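Local coordinates for OTU domain-containing protein wMelOTU (Wolbachia pipientis wMel, PDB 6W9O) that acts as a deubiquitinase, an OTU-family cysteine protease that probably removes ubiquitin from host proteins as a bacterial effector, at residues D56-S61 and E73-D78; E81-N86 and D111-D116; P88-N93 and G130-E135. One frame throughout, in Å; residues are numbered along the deposited sequence.

How the contacts relate
All three contacts lie in the helical part of the OTU-like domain, and helices, not strands, make every one of them. Contact 1 comes first along the chain, pairing helix 53-66 with the start of helix 72-84. The far end of helix 72-84 then meets helix 105-116 in contact 2, with a centre about 16 Å from that of contact 1. Contact 3, helix 89-95 on helix 126-137, alternates with contact 2 in sequence; their centres are about 11 Å apart. Leu133 of helix 126-137 packs against Phe58 and Asp78, while Phe91 meets Tyr113, so the three contacts merge into one continuous helical packing.

Contact 1 (D56-S61 and E73-D78); sequences DSFRQS and EKLRND
Leu75 reaches across from helix 72-84 with a single methyl, CD1, and sets it between two residues of helix 53-66. That methyl of Leu75 lies 4.0 Å from Arg59 CB and 4.1 Å from Phe58 CD2, approaching the phenyl ring at an oblique angle. Here the contact is buried and apolar: no hydrogen bond spans the segments, and the nearest alpha carbons, Arg59 CA and Leu75 CA, are still 7.9 Å apart, so side chains fill the gap. Val70 and, from helix 126-137, Leu133 and Tyr137 also pack on Leu75, while Leu133, Val139 and Val182 close around Phe58.

The looser side belongs to Arg59 and Gln60, both partly exposed. Arg59 CB starts toward Leu75, but a bend at chi3 (87°) swings the guanidinium away, back along its own helix. Arg59 NE at 2.8 Å and Arg59 NH2 at 3.0 Å both bond to Asp56 OD1, side-on and in the guanidinium plane, though well out of the carboxylate plane. Asp56 OD2 accepts from the backbone N of Ile48 and weakly from Gln60 NE2. In OTU proteases this helix typically carries the catalytic cysteine at its start. Pairing with Asp56 probably offsets much of the guanidinium's charge, leaving Arg59 CB and the Phe58 ring as the side-chain surface that Leu75 meets: apolar packing joins the helices.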
loop_
_atom_site.group_PDB
_atom_site.type_symbol
_atom_site.label_atom_id
_atom_site.label_comp_id
_atom_site.label_asym_id
_atom_site.label_seq_id
_atom_site.Cartn_x
_atom_site.Cartn_y
_atom_site.Cartn_z
ATOM N N ASP A 56 -4.146 2.285 -5.799
ATOM C CA ASP A 56 -4.890 3.550 -5.686
ATOM C C ASP A 56 -5.030 3.973 -4.225
ATOM O O ASP A 56 -4.989 5.193 -3.925
ATOM C CB ASP A 56 -6.264 3.387 -6.321
ATOM C CG ASP A 56 -6.963 4.724 -6.546
ATOM O OD1 ASP A 56 -6.316 5.591 -7.188
ATOM O OD2 ASP A 56 -8.168 4.883 -6.192
ATOM N N SER A 57 -5.224 3.035 -3.310
ATOM C CA SER A 57 -5.306 3.400 -1.885
ATOM C C SER A 57 -3.963 3.914 -1.388
ATOM O O SER A 57 -3.886 4.977 -0.721
ATOM C CB SER A 57 -5.698 2.158 -1.071
ATOM O OG SER A 57 -6.999 1.728 -1.427
ATOM N N PHE A 58 -2.871 3.226 -1.748
ATOM C CA PHE A 58 -1.529 3.687 -1.381
ATOM C C PHE A 58 -1.255 5.067 -1.959
ATOM O O PHE A 58 -0.752 5.948 -1.257
ATOM C CB PHE A 58 -0.498 2.666 -1.911
ATOM C CG PHE A 58 0.920 2.904 -1.450
ATOM C CD1 PHE A 58 1.466 2.143 -0.398
ATOM C CD2 PHE A 58 1.735 3.860 -2.085
ATOM C CE1 PHE A 58 2.780 2.389 0.030
ATOM C CE2 PHE A 58 3.061 4.052 -1.664
ATOM C CZ PHE A 58 3.534 3.324 -0.563
ATOM N N ARG A 59 -1.587 5.276 -3.231
ATOM C CA ARG A 59 -1.368 6.590 -3.879
ATOM C C ARG A 59 -2.070 7.702 -3.122
ATOM O O ARG A 59 -1.506 8.806 -2.984
ATOM C CB ARG A 59 -1.968 6.526 -5.314
ATOM C CG ARG A 59 -2.226 7.888 -5.977
ATOM C CD ARG A 59 -2.925 7.714 -7.291
ATOM N NE ARG A 59 -4.372 7.660 -7.107
ATOM C CZ ARG A 59 -5.169 8.713 -6.896
ATOM N NH1 ARG A 59 -4.676 9.950 -6.760
ATOM N NH2 ARG A 59 -6.487 8.522 -6.824
ATOM N N GLN A 60 -3.343 7.484 -2.732
ATOM C CA GLN A 60 -4.085 8.586 -2.129
ATOM C C GLN A 60 -3.506 8.936 -0.779
ATOM O O GLN A 60 -3.416 10.130 -0.427
ATOM C CB GLN A 60 -5.562 8.233 -2.010
ATOM C CG GLN A 60 -6.286 8.214 -3.387
ATOM C CD GLN A 60 -7.734 7.896 -3.186
ATOM O OE1 GLN A 60 -8.437 8.606 -2.461
ATOM N NE2 GLN A 60 -8.209 6.790 -3.787
ATOM N N SER A 61 -3.150 7.935 0.026
ATOM C CA SER A 61 -2.606 8.257 1.348
ATOM C C SER A 61 -1.221 8.872 1.205
ATOM O O SER A 61 -0.888 9.858 1.902
ATOM C CB SER A 61 -2.602 6.964 2.197
ATOM O OG SER A 61 -1.895 7.189 3.427
ATOM N N GLU A 73 -0.741 3.522 -12.077
ATOM C CA GLU A 73 0.084 2.867 -13.100
ATOM C C GLU A 73 1.564 3.022 -12.791
ATOM O O GLU A 73 2.348 2.086 -12.992
ATOM C CB GLU A 73 -0.246 3.399 -14.502
ATOM C CG GLU A 73 0.615 2.784 -15.570
ATOM C CD GLU A 73 0.313 3.328 -16.950
ATOM O OE1 GLU A 73 0.660 2.645 -17.936
ATOM O OE2 GLU A 73 -0.263 4.442 -17.052
ATOM N N LYS A 74 1.982 4.222 -12.350
ATOM C CA LYS A 74 3.386 4.413 -12.025
ATOM C C LYS A 74 3.795 3.520 -10.855
ATOM O O LYS A 74 4.904 2.985 -10.867
ATOM C CB LYS A 74 3.621 5.894 -11.688
ATOM C CG LYS A 74 5.058 6.228 -11.184
ATOM C CD LYS A 74 6.143 5.913 -12.155
ATOM C CE LYS A 74 7.451 6.630 -11.739
ATOM N NZ LYS A 74 8.537 6.292 -12.713
ATOM N N LEU A 75 2.905 3.322 -9.865
ATOM C CA LEU A 75 3.231 2.443 -8.743
ATOM C C LEU A 75 3.417 0.997 -9.216
ATOM O O LEU A 75 4.357 0.317 -8.777
ATOM C CB LEU A 75 2.171 2.511 -7.641
ATOM C CG LEU A 75 2.112 3.904 -7.020
ATOM C CD1 LEU A 75 0.896 3.910 -6.107
ATOM C CD2 LEU A 75 3.374 4.207 -6.179
ATOM N N ARG A 76 2.577 0.529 -10.161
ATOM C CA ARG A 76 2.816 -0.801 -10.747
ATOM C C ARG A 76 4.149 -0.821 -11.474
ATOM O O ARG A 76 4.915 -1.781 -11.361
ATOM C CB ARG A 76 1.683 -1.184 -11.715
ATOM C CG ARG A 76 0.354 -1.491 -11.012
ATOM C CD ARG A 76 -0.691 -1.840 -12.072
ATOM N NE ARG A 76 -1.974 -2.248 -11.462
ATOM C CZ ARG A 76 -2.223 -3.480 -10.997
ATOM N NH1 ARG A 76 -1.288 -4.454 -11.031
ATOM N NH2 ARG A 76 -3.429 -3.731 -10.481
ATOM N N ASN A 77 4.477 0.259 -12.214
ATOM C CA ASN A 77 5.763 0.286 -12.919
ATOM C C ASN A 77 6.955 0.262 -11.951
ATOM O O ASN A 77 7.997 -0.324 -12.275
ATOM C CB ASN A 77 5.839 1.531 -13.786
ATOM C CG ASN A 77 6.955 1.425 -14.766
ATOM O OD1 ASN A 77 6.898 0.587 -15.702
ATOM N ND2 ASN A 77 7.993 2.262 -14.589
ATOM N N ASP A 78 6.809 0.878 -10.777
ATOM C CA ASP A 78 7.873 0.828 -9.761
ATOM C C ASP A 78 8.104 -0.616 -9.315
ATOM O O ASP A 78 9.243 -1.033 -9.055
ATOM C CB ASP A 78 7.446 1.613 -8.507
ATOM C CG ASP A 78 7.355 3.158 -8.717
ATOM O OD1 ASP A 78 8.038 3.708 -9.621
ATOM O OD2 ASP A 78 6.577 3.754 -7.930
#

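Contact 2 (E81-N86 and D111-D116); sequences EFAQKN and DNYTAD
Ala83 and Thr114 bring the end of helix 72-84 against helix 105-116 in the alpha-helical part of the OTU fold, their alpha carbons (Ala83 CA and Thr114 CA) 6.4 Å apart. Such a close approach suits small side chains. Ala83 CB is 3.6 Å from Tyr113 CD1, obliquely placed to the ring, and 3.8 Å from Thr114 CG2. The same threonine methyl meets the aliphatic part of Gln84: Gln84 CG lies 3.8 Å from Thr114 CG2, the two side chains running at a slant to each other.

In the next shell, both aromatic and polar partners fix these groups. The ring of Tyr113 packs edge-to-face with Phe91 of helix 89-95, and Ile132 and Ile95 also touch it; its hydroxyl is hydrogen-bonded to Glu129. Phe91 reaches Ala83 too, so alanine and tyrosine share a neighbour. One face of the contact is buried among these residues, whereas Gln84 lies on the exposed side.

The threonine is oriented by its own helix. With the chi1 of Thr114 at 66°, Thr114 OG1 turns back and gives its proton to Asp111 O, 2.8 Å away, leaving CG2 to face Ala83 and Gln84. On the exposed side, one water joins the two segments: it accepts from Gln84 NE2 at 3.1 Å and donates, weakly, to Thr114 OG1 at 3.4 Å.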
loop_
_atom_site.group_PDB
_atom_site.type_symbol
_atom_site.label_atom_id
_atom_site.label_comp_id
_atom_site.label_asym_id
_atom_site.label_seq_id
_atom_site.Cartn_x
_atom_site.Cartn_y
_atom_site.Cartn_z
ATOM N N GLU A 81 9.924 -2.387 -12.169
ATOM C CA GLU A 81 11.336 -2.022 -12.180
ATOM C C GLU A 81 12.087 -2.711 -11.043
ATOM O O GLU A 81 13.208 -3.181 -11.234
ATOM C CB GLU A 81 11.437 -0.495 -12.034
ATOM C CG GLU A 81 10.985 0.202 -13.307
ATOM C CD GLU A 81 11.231 1.705 -13.285
ATOM O OE1 GLU A 81 11.412 2.289 -12.195
ATOM O OE2 GLU A 81 11.204 2.294 -14.392
ATOM N N PHE A 82 11.484 -2.764 -9.854
ATOM C CA PHE A 82 12.114 -3.492 -8.762
ATOM C C PHE A 82 12.456 -4.922 -9.174
ATOM O O PHE A 82 13.567 -5.416 -8.916
ATOM C CB PHE A 82 11.176 -3.454 -7.549
ATOM C CG PHE A 82 11.732 -4.140 -6.340
ATOM C CD1 PHE A 82 12.339 -3.407 -5.334
ATOM C CD2 PHE A 82 11.603 -5.536 -6.198
ATOM C CE1 PHE A 82 12.859 -4.038 -4.182
ATOM C CE2 PHE A 82 12.071 -6.167 -5.057
ATOM C CZ PHE A 82 12.723 -5.437 -4.041
ATOM N N ALA A 83 11.512 -5.606 -9.829
ATOM C CA ALA A 83 11.738 -6.992 -10.241
ATOM C C ALA A 83 12.780 -7.124 -11.340
ATOM O O ALA A 83 13.472 -8.147 -11.401
ATOM C CB ALA A 83 10.428 -7.611 -10.719
ATOM N N GLN A 84 12.956 -6.096 -12.179
ATOM C CA GLN A 84 13.974 -6.150 -13.224
ATOM C C GLN A 84 15.378 -5.805 -12.739
ATOM O O GLN A 84 16.343 -6.096 -13.452
ATOM C CB GLN A 84 13.634 -5.135 -14.310
ATOM C CG GLN A 84 12.398 -5.542 -15.084
ATOM C CD GLN A 84 11.931 -4.450 -16.017
ATOM O OE1 GLN A 84 12.014 -3.263 -15.699
ATOM N NE2 GLN A 84 11.423 -4.851 -17.170
ATOM N N LYS A 85 15.534 -5.129 -11.606
ATOM C CA LYS A 85 16.839 -4.571 -11.203
ATOM C C LYS A 85 17.460 -5.368 -10.050
ATOM O O LYS A 85 17.621 -4.846 -8.934
ATOM C CB LYS A 85 16.672 -3.082 -10.802
ATOM C CG LYS A 85 16.317 -2.183 -12.004
ATOM C CD LYS A 85 16.047 -0.745 -11.555
ATOM C CE LYS A 85 15.546 0.115 -12.716
ATOM N NZ LYS A 85 15.280 1.499 -12.193
ATOM N N ASN A 86 17.892 -6.591 -10.366
ATOM C CA ASN A 86 18.614 -7.460 -9.400
ATOM C C ASN A 86 17.880 -7.448 -8.059
ATOM O O ASN A 86 18.475 -7.017 -7.065
ATOM C CB ASN A 86 20.054 -6.971 -9.230
ATOM C CG ASN A 86 20.910 -7.889 -8.386
ATOM O OD1 ASN A 86 21.815 -7.431 -7.692
ATOM N ND2 ASN A 86 20.640 -9.182 -8.443
ATOM N N ASP A 111 10.415 -12.958 -14.674
ATOM C CA ASP A 111 9.987 -12.388 -15.946
ATOM C C ASP A 111 8.469 -12.385 -16.085
ATOM O O ASP A 111 7.901 -11.398 -16.561
ATOM C CB ASP A 111 10.662 -13.093 -17.113
ATOM C CG ASP A 111 12.136 -12.812 -17.150
ATOM O OD1 ASP A 111 12.893 -13.745 -17.471
ATOM O OD2 ASP A 111 12.539 -11.669 -16.816
ATOM N N ASN A 112 7.797 -13.462 -15.666
ATOM C CA ASN A 112 6.337 -13.449 -15.678
ATOM C C ASN A 112 5.786 -12.311 -14.830
ATOM O O ASN A 112 4.838 -11.627 -15.239
ATOM C CB ASN A 112 5.783 -14.768 -15.165
ATOM C CG ASN A 112 6.073 -15.903 -16.089
ATOM O OD1 ASN A 112 5.931 -17.067 -15.711
ATOM N ND2 ASN A 112 6.474 -15.583 -17.311
ATOM N N TYR A 113 6.378 -12.089 -13.646
ATOM C CA TYR A 113 5.952 -10.984 -12.778
ATOM C C TYR A 113 6.067 -9.646 -13.489
ATOM O O TYR A 113 5.166 -8.806 -13.373
ATOM C CB TYR A 113 6.828 -10.959 -11.508
ATOM C CG TYR A 113 6.473 -9.847 -10.525
ATOM C CD1 TYR A 113 6.987 -8.549 -10.662
ATOM C CD2 TYR A 113 5.595 -10.089 -9.467
ATOM C CE1 TYR A 113 6.640 -7.542 -9.766
ATOM C CE2 TYR A 113 5.245 -9.079 -8.569
ATOM C CZ TYR A 113 5.790 -7.809 -8.717
ATOM O OH TYR A 113 5.451 -6.791 -7.816
ATOM N N THR A 114 7.181 -9.404 -14.204
ATOM C CA THR A 114 7.360 -8.080 -14.806
ATOM C C THR A 114 6.255 -7.792 -15.825
ATOM O O THR A 114 5.886 -6.629 -16.027
ATOM C CB THR A 114 8.759 -7.930 -15.432
ATOM O OG1 THR A 114 8.882 -8.826 -16.539
ATOM C CG2 THR A 114 9.842 -8.296 -14.431
ATOM N N ALA A 115 5.716 -8.829 -16.464
ATOM C CA ALA A 115 4.563 -8.624 -17.344
ATOM C C ALA A 115 3.266 -8.518 -16.545
ATOM O O ALA A 115 2.462 -7.606 -16.770
ATOM C CB ALA A 115 4.466 -9.754 -18.361
ATOM N N ASP A 116 3.056 -9.453 -15.610
ATOM C CA ASP A 116 1.767 -9.540 -14.928
ATOM C C ASP A 116 1.494 -8.321 -14.060
ATOM O O ASP A 116 0.325 -7.916 -13.921
ATOM C CB ASP A 116 1.722 -10.791 -14.058
ATOM C CG ASP A 116 0.265 -11.203 -13.702
ATOM O OD1 ASP A 116 -0.630 -11.160 -14.601
ATOM O OD2 ASP A 116 0.022 -11.575 -12.529
HETATM O O HOH W 1 11.876 -7.830 -17.810
#

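Contact 3 (P88-N93 and G130-E135); sequences PKWFTN and GRILCE
A cation-pi stack between Trp90 and Arg131 dominates this nearly antiparallel helix pair, formed where the short helix 89-95 runs beside helix 126-137 in the OTU domain. The axes of 89-93 and 130-135 stay 11.9 Å apart and cross at -159°, a wide separation that long side chains must bridge.

Arg131 does so by lying flat along one whole face of the indole. Its chain is extended from CG to NE, running alongside the ring in the opposite sense to the tryptophan side chain, and the guanidinium plane is only 3° from that of the indole. Arg131 CZ sits 3.5 Å above the centroid of the Trp90 five-membered ring, and Arg131 CD sits 3.5 Å above that of the six-membered ring, a CH-pi contact. Charge and hydrocarbon thus each have a ring beneath them. The tryptophan rotamer, with CG between the backbone N and the carbonyl carbon (chi1 77°), lays one indole face on Arg131 and leaves Phe91 CB over the opposite face. Arg131 NE is hydrogen-bonded to Asn162 O, a bond that, together with the stack, probably limits rotation of the guanidinium.

Beside the stack, at the edge of the indole, the contact turns apolar. Ile132 CG1 touches that edge, 3.9 Å from Trp90 CH2, and Ile132 CD1 lies 3.8 Å from Phe91 CE2, meeting the phenyl ring obliquely.

The pair is set in a larger cluster. Phe82 of helix 72-84 meets Phe91 edge-to-face and also touches Ile132, while helix 105-116 lies beyond, where Thr92 packs on Val110. On the Arg131 side, Asn162 ties helix 126-137 to the turn between strands 155-161 and 164-167 at the sheet's edge.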
loop_
_atom_site.group_PDB
_atom_site.type_symbol
_atom_site.label_atom_id
_atom_site.label_comp_id
_atom_site.label_asym_id
_atom_site.label_seq_id
_atom_site.Cartn_x
_atom_site.Cartn_y
_atom_site.Cartn_z
ATOM N N PRO A 88 16.446 -8.372 -4.421
ATOM C CA PRO A 88 16.950 -9.199 -3.316
ATOM C C PRO A 88 16.073 -10.429 -3.096
ATOM O O PRO A 88 14.952 -10.548 -3.589
ATOM C CB PRO A 88 16.852 -8.267 -2.121
ATOM C CG PRO A 88 15.761 -7.297 -2.467
ATOM C CD PRO A 88 15.906 -7.078 -3.971
ATOM N N LYS A 89 16.633 -11.347 -2.308
ATOM C CA LYS A 89 16.093 -12.701 -2.194
ATOM C C LYS A 89 14.718 -12.725 -1.549
ATOM O O LYS A 89 13.949 -13.658 -1.820
ATOM C CB LYS A 89 17.087 -13.596 -1.446
ATOM C CG LYS A 89 18.271 -13.948 -2.313
ATOM C CD LYS A 89 19.381 -14.589 -1.509
ATOM C CE LYS A 89 20.560 -14.994 -2.407
ATOM N NZ LYS A 89 21.587 -15.858 -1.733
ATOM N N TRP A 90 14.381 -11.770 -0.690
ATOM C CA TRP A 90 13.030 -11.798 -0.115
ATOM C C TRP A 90 11.985 -11.854 -1.219
ATOM O O TRP A 90 10.965 -12.559 -1.114
ATOM C CB TRP A 90 12.768 -10.617 0.834
ATOM C CG TRP A 90 12.481 -9.293 0.182
ATOM C CD1 TRP A 90 13.373 -8.250 0.017
ATOM C CD2 TRP A 90 11.240 -8.851 -0.345
ATOM N NE1 TRP A 90 12.761 -7.230 -0.629
ATOM C CE2 TRP A 90 11.442 -7.556 -0.871
ATOM C CE3 TRP A 90 9.980 -9.452 -0.490
ATOM C CZ2 TRP A 90 10.405 -6.812 -1.479
ATOM C CZ3 TRP A 90 8.959 -8.741 -1.110
ATOM C CH2 TRP A 90 9.160 -7.411 -1.588
ATOM N N PHE A 91 12.236 -11.147 -2.312
ATOM C CA PHE A 91 11.231 -10.973 -3.342
ATOM C C PHE A 91 11.102 -12.231 -4.154
ATOM O O PHE A 91 9.982 -12.720 -4.352
ATOM C CB PHE A 91 11.629 -9.774 -4.239
ATOM C CG PHE A 91 10.758 -9.632 -5.452
ATOM C CD1 PHE A 91 11.168 -10.089 -6.700
ATOM C CD2 PHE A 91 9.512 -9.080 -5.289
ATOM C CE1 PHE A 91 10.306 -9.954 -7.817
ATOM C CE2 PHE A 91 8.631 -8.919 -6.402
ATOM C CZ PHE A 91 9.036 -9.366 -7.631
ATOM N N THR A 92 12.218 -12.762 -4.643
ATOM C CA THR A 92 12.133 -14.008 -5.397
ATOM C C THR A 92 11.609 -15.130 -4.518
ATOM O O THR A 92 10.851 -15.986 -4.999
ATOM C CB THR A 92 13.489 -14.332 -6.024
ATOM O OG1 THR A 92 14.542 -14.302 -5.034
ATOM C CG2 THR A 92 13.831 -13.311 -7.082
ATOM N N ASN A 93 11.950 -15.116 -3.224
ATOM C CA ASN A 93 11.426 -16.138 -2.307
ATOM C C ASN A 93 9.904 -16.021 -2.187
ATOM O O ASN A 93 9.202 -17.021 -2.012
ATOM C CB ASN A 93 12.010 -15.964 -0.895
ATOM C CG ASN A 93 13.500 -16.381 -0.764
ATOM O OD1 ASN A 93 14.073 -17.016 -1.636
ATOM N ND2 ASN A 93 14.115 -15.988 0.350
ATOM N N GLY A 130 3.570 -3.739 -1.463
ATOM C CA GLY A 130 3.678 -2.715 -0.400
ATOM C C GLY A 130 5.109 -2.549 0.088
ATOM O O GLY A 130 5.602 -1.426 0.252
ATOM N N ARG A 131 5.833 -3.647 0.263
ATOM C CA ARG A 131 7.222 -3.581 0.706
ATOM C C ARG A 131 8.101 -2.876 -0.334
ATOM O O ARG A 131 8.960 -2.035 0.020
ATOM C CB ARG A 131 7.720 -4.999 0.998
ATOM C CG ARG A 131 9.168 -5.006 1.446
ATOM C CD ARG A 131 9.530 -6.416 2.035
ATOM N NE ARG A 131 10.931 -6.426 2.431
ATOM C CZ ARG A 131 11.527 -7.487 2.985
ATOM N NH1 ARG A 131 10.825 -8.581 3.208
ATOM N NH2 ARG A 131 12.801 -7.423 3.309
ATOM N N ILE A 132 7.865 -3.157 -1.619
ATOM C CA ILE A 132 8.621 -2.492 -2.686
ATOM C C ILE A 132 8.358 -0.988 -2.659
ATOM O O ILE A 132 9.291 -0.178 -2.777
ATOM C CB ILE A 132 8.235 -3.070 -4.067
ATOM C CG1 ILE A 132 8.702 -4.521 -4.197
ATOM C CG2 ILE A 132 8.796 -2.122 -5.195
ATOM C CD1 ILE A 132 8.030 -5.263 -5.402
ATOM N N LEU A 133 7.088 -0.583 -2.506
ATOM C CA LEU A 133 6.791 0.848 -2.568
ATOM C C LEU A 133 7.252 1.563 -1.304
ATOM O O LEU A 133 7.603 2.759 -1.354
ATOM C CB LEU A 133 5.294 1.046 -2.787
ATOM C CG LEU A 133 4.776 0.412 -4.086
ATOM C CD1 LEU A 133 3.256 0.532 -4.142
ATOM C CD2 LEU A 133 5.479 1.102 -5.293
ATOM N N CYS A 134 7.252 0.890 -0.149
ATOM C CA CYS A 134 7.763 1.502 1.070
ATOM C C CYS A 134 9.241 1.812 0.887
ATOM O O CYS A 134 9.740 2.888 1.292
ATOM C CB CYS A 134 7.594 0.501 2.228
ATOM S SG CYS A 134 5.915 0.549 2.869
ATOM N N GLU A 135 9.974 0.891 0.267
ATOM C CA GLU A 135 11.398 1.105 -0.002
ATOM C C GLU A 135 11.615 2.287 -0.956
ATOM O O GLU A 135 12.497 3.138 -0.717
ATOM C CB GLU A 135 11.997 -0.192 -0.574
ATOM C CG GLU A 135 13.281 0.006 -1.389
ATOM C CD GLU A 135 14.475 0.094 -0.539
ATOM O OE1 GLU A 135 15.510 0.643 -1.009
ATOM O OE2 GLU A 135 14.377 -0.387 0.605
#